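Local coordinates for CENP-V/GFA domain-containing protein (Rhodobacter sphaeroides 2.4.1, PDB 3FAC) that belongs to the Gfa family of zinc-binding proteins and may have carbon-sulfur lyase activity, though its actual substrate and function remain unknown, at residues V10-E15 with Y76-R81; N18-A23 with V90-L95. All blocks are in the same frame, centred on the assembly; numbering follows the deposited sequence.

How the contacts relate
Contacts 1 and 2 adjoin each other, their centres about 10 Å apart. Contact 1 brings the middle strand of the three-stranded sheet over the middle strand of the five-stranded one; contact 2 sets the loop 18-23 against the turn that follows strand 87-91. Strands 76-80 and 87-91 are sheet neighbours and tie the two contacts together: T77 O is 2.9 Å from N91 N, and Y76 O is 2.7 Å from N91 ND2, both probable hydrogen bonds. The methyl groups I12 CD1 and I94 CD1 meet at 3.6 Å. V10 in contact 1 also touches C70 and C5, the latter seen in a disulfide with C7 in this protein.

Contact 1: residues V10-E15 with Y76-R81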
loop_
_atom_site.group_PDB
_atom_site.type_symbol
_atom_site.label_atom_id
_atom_site.label_comp_id
_atom_site.label_asym_id
_atom_site.label_seq_id
_atom_site.Cartn_x
_atom_site.Cartn_y
_atom_site.Cartn_z
ATOM N N VAL A 10 4.801 10.673 -6.017
ATOM C CA VAL A 10 4.574 9.311 -6.483
ATOM C C VAL A 10 3.146 9.054 -6.967
ATOM O O VAL A 10 2.175 9.461 -6.326
ATOM C CB VAL A 10 4.885 8.297 -5.360
ATOM C CG1 VAL A 10 5.002 6.906 -5.938
ATOM C CG2 VAL A 10 6.159 8.690 -4.631
ATOM N N GLU A 11 3.025 8.383 -8.109
ATOM C CA GLU A 11 1.717 8.033 -8.645
ATOM C C GLU A 11 1.712 6.611 -9.179
ATOM O O GLU A 11 2.542 6.246 -10.009
ATOM C CB GLU A 11 1.283 8.973 -9.773
ATOM C CG GLU A 11 -0.101 8.599 -10.311
ATOM C CD GLU A 11 -0.622 9.545 -11.376
ATOM O OE1 GLU A 11 -0.617 10.771 -11.138
ATOM O OE2 GLU A 11 -1.057 9.057 -12.443
ATOM N N ILE A 12 0.773 5.809 -8.700
ATOM C CA ILE A 12 0.666 4.438 -9.159
ATOM C C ILE A 12 -0.621 4.253 -9.956
ATOM O O ILE A 12 -1.489 5.130 -9.978
ATOM C CB ILE A 12 0.678 3.444 -7.979
ATOM C CG1 ILE A 12 -0.478 3.744 -7.025
ATOM C CG2 ILE A 12 2.004 3.529 -7.241
ATOM C CD1 ILE A 12 -0.644 2.711 -5.928
ATOM N N GLU A 13 -0.720 3.108 -10.621
ATOM C CA GLU A 13 -1.884 2.749 -11.423
ATOM C C GLU A 13 -2.157 1.308 -11.015
ATOM O O GLU A 13 -1.464 0.395 -11.462
ATOM C CB GLU A 13 -1.529 2.827 -12.910
ATOM C CG GLU A 13 -2.665 3.255 -13.824
ATOM C CD GLU A 13 -3.691 2.169 -14.055
ATOM O OE1 GLU A 13 -4.271 1.669 -13.066
ATOM O OE2 GLU A 13 -3.922 1.818 -15.234
ATOM N N VAL A 14 -3.153 1.096 -10.159
ATOM C CA VAL A 14 -3.437 -0.256 -9.685
ATOM C C VAL A 14 -4.882 -0.738 -9.785
ATOM O O VAL A 14 -5.827 0.038 -9.651
ATOM C CB VAL A 14 -2.969 -0.419 -8.214
ATOM C CG1 VAL A 14 -3.714 0.550 -7.318
ATOM C CG2 VAL A 14 -3.179 -1.844 -7.749
ATOM N N GLU A 15 -5.032 -2.036 -10.029
ATOM C CA GLU A 15 -6.337 -2.678 -10.124
ATOM C C GLU A 15 -6.451 -3.598 -8.916
ATOM O O GLU A 15 -5.650 -4.522 -8.762
ATOM C CB GLU A 15 -6.441 -3.509 -11.404
ATOM C CG GLU A 15 -6.316 -2.714 -12.695
ATOM C CD GLU A 15 -7.409 -1.673 -12.852
ATOM O OE1 GLU A 15 -8.595 -2.034 -12.689
ATOM O OE2 GLU A 15 -7.084 -0.499 -13.145
ATOM N N TYR A 76 3.224 5.882 2.978
ATOM C CA TYR A 76 3.317 4.499 2.524
ATOM C C TYR A 76 2.379 4.272 1.334
ATOM O O TYR A 76 1.163 4.409 1.461
ATOM C CB TYR A 76 2.942 3.571 3.688
ATOM C CG TYR A 76 2.238 2.288 3.304
ATOM C CD1 TYR A 76 2.885 1.304 2.551
ATOM C CD2 TYR A 76 0.937 2.035 3.744
ATOM C CE1 TYR A 76 2.253 0.096 2.252
ATOM C CE2 TYR A 76 0.296 0.833 3.452
ATOM C CZ TYR A 76 0.959 -0.133 2.709
ATOM O OH TYR A 76 0.334 -1.336 2.448
ATOM N N THR A 77 2.947 3.926 0.184
ATOM C CA THR A 77 2.156 3.687 -1.021
ATOM C C THR A 77 1.685 2.238 -1.137
ATOM O O THR A 77 0.483 1.959 -1.099
ATOM C CB THR A 77 2.956 4.031 -2.306
ATOM O OG1 THR A 77 4.200 3.321 -2.299
ATOM C CG2 THR A 77 3.234 5.524 -2.393
ATOM N N HIS A 78 2.636 1.322 -1.282
ATOM C CA HIS A 78 2.325 -0.096 -1.431
ATOM C C HIS A 78 3.489 -0.965 -0.965
ATOM O O HIS A 78 4.568 -0.459 -0.660
ATOM C CB HIS A 78 2.037 -0.410 -2.899
ATOM C CG HIS A 78 3.224 -0.225 -3.794
ATOM N ND1 HIS A 78 3.821 1.001 -3.996
ATOM C CD2 HIS A 78 3.946 -1.116 -4.514
ATOM C CE1 HIS A 78 4.858 0.857 -4.801
ATOM N NE2 HIS A 78 4.956 -0.419 -5.130
ATOM N N HIS A 79 3.264 -2.275 -0.926
ATOM C CA HIS A 79 4.298 -3.220 -0.520
ATOM C C HIS A 79 4.025 -4.609 -1.080
ATOM O O HIS A 79 2.886 -4.954 -1.386
ATOM C CB HIS A 79 4.387 -3.313 1.006
ATOM C CG HIS A 79 3.210 -3.985 1.640
ATOM N ND1 HIS A 79 1.997 -3.357 1.814
ATOM C CD2 HIS A 79 3.062 -5.237 2.138
ATOM C CE1 HIS A 79 1.152 -4.191 2.395
ATOM N NE2 HIS A 79 1.774 -5.338 2.602
ATOM N N GLN A 80 5.081 -5.402 -1.215
ATOM C CA GLN A 80 4.950 -6.759 -1.720
ATOM C C GLN A 80 4.839 -7.699 -0.527
ATOM O O GLN A 80 5.842 -8.036 0.101
ATOM C CB GLN A 80 6.166 -7.134 -2.570
ATOM C CG GLN A 80 6.111 -8.545 -3.135
ATOM C CD GLN A 80 7.335 -8.891 -3.961
ATOM O OE1 GLN A 80 7.615 -8.249 -4.976
ATOM N NE2 GLN A 80 8.074 -9.909 -3.528
ATOM N N ARG A 81 3.610 -8.106 -0.221
ATOM C CA ARG A 81 3.332 -9.003 0.894
ATOM C C ARG A 81 4.391 -10.082 1.082
ATOM O O ARG A 81 5.062 -10.497 0.130
ATOM C CB ARG A 81 1.973 -9.678 0.707
ATOM C CG ARG A 81 0.787 -8.735 0.741
ATOM C CD ARG A 81 -0.521 -9.516 0.740
ATOM N NE ARG A 81 -1.687 -8.643 0.817
ATOM C CZ ARG A 81 -1.936 -7.806 1.822
ATOM N NH1 ARG A 81 -1.096 -7.722 2.848
ATOM N NH2 ARG A 81 -3.030 -7.054 1.803
#
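V10, just before strand 11-14, and I12 on it face T77 and H78 on the other strand, and what passes between them is almost wholly apolar packing. V10 CG1 lies 4.2 Å from T77 CG2, the two side chains crossing at about a right angle. CG1 of V10 is put there by a first torsion that sets it anti to the backbone N (chi1 -165°). Beside this pair, the branch methyl I12 CG2 comes obliquely to the H78 ring, 4.5 Å from H78 ND1. Beta-branched V10 and I12 suit their place: both favour extended backbone and present compact hydrocarbon to a buried interface.

These four residues lie in the interior of the beta-tent fold, where segment 10-15 belongs to the three-stranded antiparallel sheet and segment 76-81 to the five-stranded one. T77 departs from extended geometry, with psi -65°, and this helps T77 and its successor H78 to face the first sheet together, whereas Y76 and H79 lie on the far side of their strand.

Two side-chain hydrogen bonds form inside segment 76-81. T77 OG1 and H78 ND1 are hydrogen-bonded at 2.9 Å, which gives both buried polar atoms a partner and restrains the rotation of the imidazole. A second bond joins Y76 OH to H79 ND1 at 2.7 Å. Aromatic neighbours complete the setting of H78, which stacks on W68 and meets Y88 edge-to-face. E11, whose CB is directed away from segment 76-81, forms a salt bridge with R50.

Contact 2: residues N18-A23 with V90-L95; sequences NGFADA and VNVAIL
This is a small apolar contact between a turn-bearing loop and the end of a strand in the beta-tent fold: segment 18-23 comes after strand 11-14, and segment 90-95 carries the end of strand 87-91 into a helix-like turn. The F20 ring comes edge-on to both partners, with F20 CE1 3.5 Å from L95 CD1 and F20 CD1 4.4 Å from V92 CG1. F20 and L95 arrive from opposite directions, and each has CG anti to its carbonyl carbon (chi1 -54° in F20). Long apolar side chains let F20 and L95 meet although their backbones lie well apart, while the small A23 turns its CB toward V92 and packs on I37. L95 also rests on V14.

A type I turn runs from F20 to A23, closed by A23 N to F20 O at 3.0 Å, and G19 before it adopts a positive phi that glycine accepts readily. On the other segment, L95 N donates to V92 O at 3.1 Å. N91 begins that turn with an Asx turn, in which A93 N donates to N91 OD1 at 3.1 Å, with a bent N-H...O angle of 136° and the donor tilted 21° from the amide carbonyl plane.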
loop_
_atom_site.group_PDB
_atom_site.type_symbol
_atom_site.label_atom_id
_atom_site.label_comp_id
_atom_site.label_asym_id
_atom_site.label_seq_id
_atom_site.Cartn_x
_atom_site.Cartn_y
_atom_site.Cartn_z
ATOM N N ASN A 18 -9.881 -7.826 -5.201
ATOM C CA ASN A 18 -11.266 -7.990 -4.784
ATOM C C ASN A 18 -11.781 -6.743 -4.082
ATOM O O ASN A 18 -12.238 -6.800 -2.941
ATOM C CB ASN A 18 -11.388 -9.203 -3.855
ATOM C CG ASN A 18 -12.829 -9.624 -3.630
ATOM O OD1 ASN A 18 -13.557 -9.905 -4.583
ATOM N ND2 ASN A 18 -13.245 -9.678 -2.369
ATOM N N GLY A 19 -11.698 -5.614 -4.775
ATOM C CA GLY A 19 -12.158 -4.358 -4.215
ATOM C C GLY A 19 -11.664 -4.084 -2.810
ATOM O O GLY A 19 -10.548 -4.454 -2.440
ATOM N N PHE A 20 -12.513 -3.435 -2.023
ATOM C CA PHE A 20 -12.198 -3.080 -0.644
ATOM C C PHE A 20 -12.822 -4.079 0.316
ATOM O O PHE A 20 -12.627 -3.998 1.527
ATOM C CB PHE A 20 -12.737 -1.683 -0.346
ATOM C CG PHE A 20 -12.268 -0.641 -1.318
ATOM C CD1 PHE A 20 -11.020 -0.046 -1.173
ATOM C CD2 PHE A 20 -13.063 -0.279 -2.397
ATOM C CE1 PHE A 20 -10.569 0.895 -2.088
ATOM C CE2 PHE A 20 -12.622 0.660 -3.320
ATOM C CZ PHE A 20 -11.370 1.249 -3.164
ATOM N N ALA A 21 -13.570 -5.021 -0.242
ATOM C CA ALA A 21 -14.244 -6.044 0.541
ATOM C C ALA A 21 -13.364 -6.677 1.615
ATOM O O ALA A 21 -13.855 -7.045 2.682
ATOM C CB ALA A 21 -14.784 -7.123 -0.385
ATOM N N ASP A 22 -12.069 -6.800 1.340
ATOM C CA ASP A 22 -11.159 -7.418 2.299
ATOM C C ASP A 22 -10.073 -6.508 2.863
ATOM O O ASP A 22 -8.982 -6.974 3.192
ATOM C CB ASP A 22 -10.509 -8.656 1.674
ATOM C CG ASP A 22 -9.859 -8.360 0.336
ATOM O OD1 ASP A 22 -8.976 -7.474 0.279
ATOM O OD2 ASP A 22 -10.232 -9.015 -0.661
ATOM N N ALA A 23 -10.367 -5.217 2.987
ATOM C CA ALA A 23 -9.398 -4.270 3.532
ATOM C C ALA A 23 -9.192 -4.562 5.018
ATOM O O ALA A 23 -10.085 -4.335 5.833
ATOM C CB ALA A 23 -9.893 -2.845 3.338
ATOM N N VAL A 90 -1.792 -2.330 -0.914
ATOM C CA VAL A 90 -1.890 -0.913 -1.239
ATOM C C VAL A 90 -2.570 -0.080 -0.163
ATOM O O VAL A 90 -3.529 -0.523 0.473
ATOM C CB VAL A 90 -2.659 -0.701 -2.565
ATOM C CG1 VAL A 90 -2.695 0.781 -2.922
ATOM C CG2 VAL A 90 -2.004 -1.487 -3.675
ATOM N N ASN A 91 -2.063 1.133 0.031
ATOM C CA ASN A 91 -2.616 2.066 1.004
ATOM C C ASN A 91 -3.919 2.624 0.404
ATOM O O ASN A 91 -3.882 3.434 -0.527
ATOM C CB ASN A 91 -1.620 3.207 1.234
ATOM C CG ASN A 91 -1.949 4.046 2.456
ATOM O OD1 ASN A 91 -3.112 4.292 2.768
ATOM N ND2 ASN A 91 -0.913 4.506 3.146
ATOM N N VAL A 92 -5.062 2.187 0.930
ATOM C CA VAL A 92 -6.360 2.644 0.426
ATOM C C VAL A 92 -6.511 4.169 0.440
ATOM O O VAL A 92 -7.174 4.742 -0.421
ATOM C CB VAL A 92 -7.545 2.035 1.245
ATOM C CG1 VAL A 92 -7.433 0.515 1.291
ATOM C CG2 VAL A 92 -7.570 2.614 2.652
ATOM N N ALA A 93 -5.887 4.820 1.416
ATOM C CA ALA A 93 -5.981 6.265 1.540
ATOM C C ALA A 93 -5.311 7.044 0.413
ATOM O O ALA A 93 -5.579 8.230 0.237
ATOM C CB ALA A 93 -5.419 6.704 2.878
ATOM N N ILE A 94 -4.434 6.404 -0.350
ATOM C CA ILE A 94 -3.796 7.120 -1.452
ATOM C C ILE A 94 -4.648 7.024 -2.723
ATOM O O ILE A 94 -4.472 7.802 -3.662
ATOM C CB ILE A 94 -2.358 6.589 -1.761
ATOM C CG1 ILE A 94 -2.416 5.182 -2.356
ATOM C CG2 ILE A 94 -1.517 6.596 -0.495
ATOM C CD1 ILE A 94 -1.095 4.735 -2.964
ATOM N N LEU A 95 -5.574 6.068 -2.743
ATOM C CA LEU A 95 -6.457 5.869 -3.890
ATOM C C LEU A 95 -7.383 7.070 -4.072
ATOM O O LEU A 95 -8.074 7.479 -3.137
ATOM C CB LEU A 95 -7.292 4.595 -3.701
ATOM C CG LEU A 95 -6.510 3.294 -3.481
ATOM C CD1 LEU A 95 -7.493 2.163 -3.280
ATOM C CD2 LEU A 95 -5.597 3.009 -4.670
#